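Local coordinates for outer membrane porin protein 32 (Delftia acidovorans, PDB 2FGQ), which forms trimeric, anion-selective channels across the bacterial outer membrane and is seen here with malate bound in the pore, at residues F115-D129 with Q224-T238. Numbering follows the deposited sequence.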
# COMPACT_ATOMS: atom_id res chain seq x y z
N PHE A 115 -15.44 11.57 -21.78
CA PHE A 115 -14.79 12.76 -22.33
C PHE A 115 -13.30 12.70 -22.04
O PHE A 115 -12.89 12.40 -20.89
CB PHE A 115 -15.37 13.96 -21.63
CG PHE A 115 -14.86 15.28 -22.12
CD1 PHE A 115 -15.03 15.65 -23.45
CD2 PHE A 115 -14.24 16.13 -21.27
CE1 PHE A 115 -14.58 16.92 -23.89
CE2 PHE A 115 -13.79 17.39 -21.69
CZ PHE A 115 -13.96 17.76 -23.01
N MET A 116 -12.49 12.98 -23.05
CA MET A 116 -11.01 12.87 -22.92
C MET A 116 -10.32 14.22 -22.76
O MET A 116 -9.11 14.30 -22.88
CB MET A 116 -10.41 12.21 -24.17
CG MET A 116 -10.88 10.86 -24.47
SD MET A 116 -10.08 10.28 -26.08
CE MET A 116 -8.46 10.69 -25.88
N GLY A 117 -11.08 15.31 -22.61
CA GLY A 117 -10.46 16.63 -22.54
C GLY A 117 -9.37 16.78 -21.45
O GLY A 117 -8.34 17.43 -21.66
N PHE A 118 -9.63 16.18 -20.29
CA PHE A 118 -8.66 16.22 -19.17
C PHE A 118 -7.63 15.14 -19.42
O PHE A 118 -7.68 14.05 -18.81
CB PHE A 118 -9.33 16.07 -17.80
CG PHE A 118 -10.27 17.18 -17.45
CD1 PHE A 118 -9.78 18.29 -16.81
CD2 PHE A 118 -11.63 17.10 -17.71
CE1 PHE A 118 -10.61 19.31 -16.41
CE2 PHE A 118 -12.49 18.19 -17.37
CZ PHE A 118 -11.96 19.27 -16.70
N ARG A 119 -6.66 15.45 -20.27
CA ARG A 119 -5.58 14.52 -20.60
C ARG A 119 -4.31 15.32 -20.89
O ARG A 119 -4.34 16.55 -21.10
CB ARG A 119 -5.95 13.49 -21.68
CG ARG A 119 -6.00 14.04 -23.02
CD ARG A 119 -6.43 12.99 -24.07
NE ARG A 119 -5.46 11.90 -24.20
CZ ARG A 119 -4.33 11.96 -24.90
NH1 ARG A 119 -3.99 13.05 -25.56
NH2 ARG A 119 -3.51 10.92 -24.91
N ASN A 120 -3.18 14.65 -20.87
CA ASN A 120 -1.89 15.26 -21.14
C ASN A 120 -1.61 15.32 -22.65
O ASN A 120 -0.83 14.55 -23.22
CB ASN A 120 -0.82 14.48 -20.38
CG ASN A 120 0.53 15.13 -20.43
OD1 ASN A 120 0.70 16.26 -20.96
ND2 ASN A 120 1.51 14.46 -19.82
N TRP A 121 -2.21 16.33 -23.25
CA TRP A 121 -2.17 16.51 -24.69
C TRP A 121 -0.78 16.75 -25.25
O TRP A 121 -0.54 16.49 -26.46
CB TRP A 121 -3.09 17.68 -25.12
CG TRP A 121 -4.56 17.41 -24.92
CD1 TRP A 121 -5.35 17.89 -23.93
CD2 TRP A 121 -5.38 16.58 -25.73
NE1 TRP A 121 -6.63 17.41 -24.07
CE2 TRP A 121 -6.68 16.59 -25.16
CE3 TRP A 121 -5.17 15.80 -26.89
CZ2 TRP A 121 -7.74 15.88 -25.72
CZ3 TRP A 121 -6.23 15.08 -27.43
CH2 TRP A 121 -7.50 15.13 -26.84
N ALA A 122 0.11 17.30 -24.41
CA ALA A 122 1.44 17.76 -24.86
C ALA A 122 2.58 16.93 -24.37
O ALA A 122 3.74 17.32 -24.51
CB ALA A 122 1.65 19.18 -24.40
N ALA A 123 2.28 15.80 -23.75
CA ALA A 123 3.33 15.04 -23.04
C ALA A 123 4.13 15.92 -22.07
O ALA A 123 5.38 15.83 -21.94
CB ALA A 123 4.26 14.29 -24.04
N GLY A 124 3.41 16.74 -21.32
CA GLY A 124 3.99 17.43 -20.19
C GLY A 124 4.62 16.47 -19.20
O GLY A 124 4.20 15.31 -19.06
N GLN A 125 5.63 16.96 -18.52
CA GLN A 125 6.47 16.16 -17.62
C GLN A 125 6.10 16.23 -16.13
O GLN A 125 6.79 15.63 -15.27
CB GLN A 125 7.93 16.61 -17.83
CG GLN A 125 8.44 16.32 -19.21
CD GLN A 125 9.76 16.99 -19.49
OE1 GLN A 125 9.80 18.21 -19.67
NE2 GLN A 125 10.84 16.22 -19.46
N GLY A 126 5.03 16.96 -15.82
CA GLY A 126 4.51 17.07 -14.46
C GLY A 126 3.79 15.80 -14.03
O GLY A 126 3.47 14.96 -14.84
N ALA A 127 3.51 15.70 -12.74
CA ALA A 127 2.85 14.51 -12.18
C ALA A 127 1.39 14.42 -12.60
O ALA A 127 0.84 13.32 -12.75
CB ALA A 127 2.93 14.56 -10.66
N ASP A 128 0.76 15.58 -12.85
CA ASP A 128 -0.68 15.62 -13.08
C ASP A 128 -1.03 16.57 -14.23
O ASP A 128 -1.89 17.45 -14.13
CB ASP A 128 -1.42 16.03 -11.80
CG ASP A 128 -1.28 15.00 -10.70
OD1 ASP A 128 -1.91 13.88 -10.83
OD2 ASP A 128 -0.52 15.20 -9.72
N ASP A 129 -0.37 16.33 -15.36
CA ASP A 129 -0.61 17.15 -16.56
C ASP A 129 -1.84 16.75 -17.33
O ASP A 129 -2.08 17.28 -18.43
CB ASP A 129 0.63 17.18 -17.44
CG ASP A 129 1.61 18.25 -17.02
OD1 ASP A 129 1.19 19.23 -16.34
OD2 ASP A 129 2.81 18.19 -17.35
N GLN A 224 -14.06 22.73 -24.04
CA GLN A 224 -12.82 22.97 -23.35
C GLN A 224 -11.72 23.32 -24.32
O GLN A 224 -11.60 22.69 -25.37
CB GLN A 224 -12.38 21.72 -22.56
CG GLN A 224 -11.21 21.94 -21.63
CD GLN A 224 -10.90 20.68 -20.83
OE1 GLN A 224 -11.03 20.67 -19.57
NE2 GLN A 224 -10.53 19.61 -21.52
N GLN A 225 -10.91 24.31 -23.95
CA GLN A 225 -9.65 24.58 -24.65
C GLN A 225 -8.52 24.40 -23.68
O GLN A 225 -8.53 25.00 -22.60
CB GLN A 225 -9.60 25.99 -25.23
CG GLN A 225 -8.31 26.23 -25.96
CD GLN A 225 -8.30 27.54 -26.71
OE1 GLN A 225 -7.82 28.54 -26.19
NE2 GLN A 225 -8.88 27.56 -27.91
N THR A 226 -7.57 23.54 -24.06
CA THR A 226 -6.37 23.30 -23.27
C THR A 226 -5.19 23.73 -24.12
O THR A 226 -5.01 23.24 -25.23
CB THR A 226 -6.28 21.83 -22.99
OG1 THR A 226 -7.47 21.42 -22.31
CG2 THR A 226 -5.14 21.57 -22.02
N LYS A 227 -4.38 24.64 -23.59
CA LYS A 227 -3.22 25.14 -24.32
C LYS A 227 -1.98 24.93 -23.47
O LYS A 227 -1.90 25.47 -22.36
CB LYS A 227 -3.40 26.64 -24.60
CG LYS A 227 -2.33 27.29 -25.43
CD LYS A 227 -2.69 28.71 -25.99
CE LYS A 227 -3.92 29.32 -25.38
NZ LYS A 227 -3.89 30.86 -25.54
N PHE A 228 -1.00 24.18 -23.97
CA PHE A 228 0.31 24.14 -23.38
C PHE A 228 1.17 25.17 -24.12
O PHE A 228 1.53 24.98 -25.29
CB PHE A 228 0.94 22.75 -23.50
CG PHE A 228 0.34 21.67 -22.61
CD1 PHE A 228 -0.83 21.03 -22.92
CD2 PHE A 228 1.03 21.23 -21.49
CE1 PHE A 228 -1.33 19.98 -22.14
CE2 PHE A 228 0.58 20.15 -20.71
CZ PHE A 228 -0.58 19.52 -21.04
N LYS A 229 1.44 26.27 -23.45
CA LYS A 229 2.14 27.43 -24.02
C LYS A 229 3.57 27.46 -23.46
O LYS A 229 3.78 27.68 -22.27
CB LYS A 229 1.41 28.71 -23.62
CG LYS A 229 1.89 29.93 -24.30
CD LYS A 229 0.88 31.11 -24.22
CE LYS A 229 1.62 32.43 -24.07
NZ LYS A 229 2.68 32.60 -25.11
N ARG A 230 4.54 27.21 -24.32
CA ARG A 230 5.93 27.12 -23.90
C ARG A 230 6.51 28.50 -23.78
O ARG A 230 6.26 29.36 -24.63
CB ARG A 230 6.65 26.24 -24.93
CG ARG A 230 8.07 25.92 -24.65
CD ARG A 230 8.62 24.91 -25.60
NE ARG A 230 8.63 25.43 -26.97
CZ ARG A 230 9.14 24.77 -28.02
NH1 ARG A 230 9.65 23.56 -27.87
NH2 ARG A 230 9.10 25.32 -29.23
N ASP A 231 7.26 28.75 -22.71
CA ASP A 231 7.78 30.10 -22.41
C ASP A 231 8.60 30.67 -23.58
O ASP A 231 8.47 31.86 -23.87
CB ASP A 231 8.66 30.14 -21.16
CG ASP A 231 7.90 29.92 -19.86
OD1 ASP A 231 6.69 29.57 -19.86
OD2 ASP A 231 8.49 30.10 -18.76
N ILE A 232 9.43 29.86 -24.22
CA ILE A 232 10.28 30.36 -25.32
C ILE A 232 9.51 30.55 -26.62
O ILE A 232 10.10 30.97 -27.62
CB ILE A 232 11.52 29.46 -25.60
CG1 ILE A 232 11.10 28.08 -26.11
CG2 ILE A 232 12.46 29.45 -24.41
CD1 ILE A 232 12.10 27.42 -27.05
N GLY A 233 8.24 30.14 -26.64
CA GLY A 233 7.44 30.19 -27.83
C GLY A 233 6.93 28.82 -28.23
O GLY A 233 7.58 27.82 -27.96
N GLY A 234 5.79 28.80 -28.92
CA GLY A 234 5.17 27.57 -29.37
C GLY A 234 4.08 27.10 -28.43
O GLY A 234 4.11 27.40 -27.22
N ASP A 235 3.12 26.38 -28.98
CA ASP A 235 1.99 25.91 -28.21
C ASP A 235 1.38 24.65 -28.78
O ASP A 235 1.41 24.42 -30.00
CB ASP A 235 1.01 27.05 -28.08
CG ASP A 235 0.22 27.27 -29.30
OD1 ASP A 235 -0.95 26.85 -29.31
OD2 ASP A 235 0.66 27.86 -30.30
N ILE A 236 0.89 23.80 -27.89
CA ILE A 236 0.11 22.63 -28.24
C ILE A 236 -1.28 22.90 -27.70
O ILE A 236 -1.49 22.88 -26.48
CB ILE A 236 0.74 21.34 -27.64
CG1 ILE A 236 2.07 21.08 -28.36
CG2 ILE A 236 -0.20 20.14 -27.79
CD1 ILE A 236 2.87 19.92 -27.85
N LYS A 237 -2.19 23.21 -28.61
CA LYS A 237 -3.54 23.65 -28.30
C LYS A 237 -4.52 22.58 -28.76
O LYS A 237 -4.44 22.11 -29.89
CB LYS A 237 -3.85 25.01 -28.98
CG LYS A 237 -5.21 25.53 -28.66
CD LYS A 237 -5.31 27.04 -29.03
CE LYS A 237 -5.78 27.22 -30.39
NZ LYS A 237 -5.78 28.73 -30.72
N THR A 238 -5.50 22.28 -27.93
CA THR A 238 -6.52 21.32 -28.24
C THR A 238 -7.87 21.87 -27.80
O THR A 238 -8.01 22.33 -26.66
CB THR A 238 -6.26 20.00 -27.47
OG1 THR A 238 -4.93 19.52 -27.75
CG2 THR A 238 -7.21 18.90 -27.94
O HOH W 1 -7.50 19.68 -20.21
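Trp-121 lays its indole across Thr-238, whose CG2 sits 3.5 Å from the centroid of the Trp-121 six-membered ring, almost on the ring normal: a CH-pi contact. Thr-238 OG1 lies over the same face, nearer CG, while Arg-119 CG packs on the opposite one, so the indole is sandwiched. Trp-121 NE1 donates to Gly-117 O at 3.0 Å, a somewhat bent bond that helps to set the turn of the indole. One residue on, Ala-122 CB presses on the Phe-228 ring, 3.4 Å from its centroid, and also meets Ile-236 CD1 at 3.7 Å. Chi1 of -72° sends the Phe-228 ring toward the loop and chi2 of 79° turns its face to that methyl; Asp-129 O lies at the ring edge. Gln-224, extended to its amide, puts OE1 over one face of Phe-118, 3.3 Å from CZ; Thr-207 hydrogen-bonds this oxygen. A water bridges Gly-117 O to Thr-226 OG1. Loop 115-129 lies against strands 218-230 and 235-249 inside the 16-stranded barrel, as porin constriction loops do, the Phe-118 side chain about 7 Å from the bound D-malate. With two methyl-on-ring contacts at its heart, the fit rests largely on shape, and the carbonyl receiving the indole N-H is also served by the water.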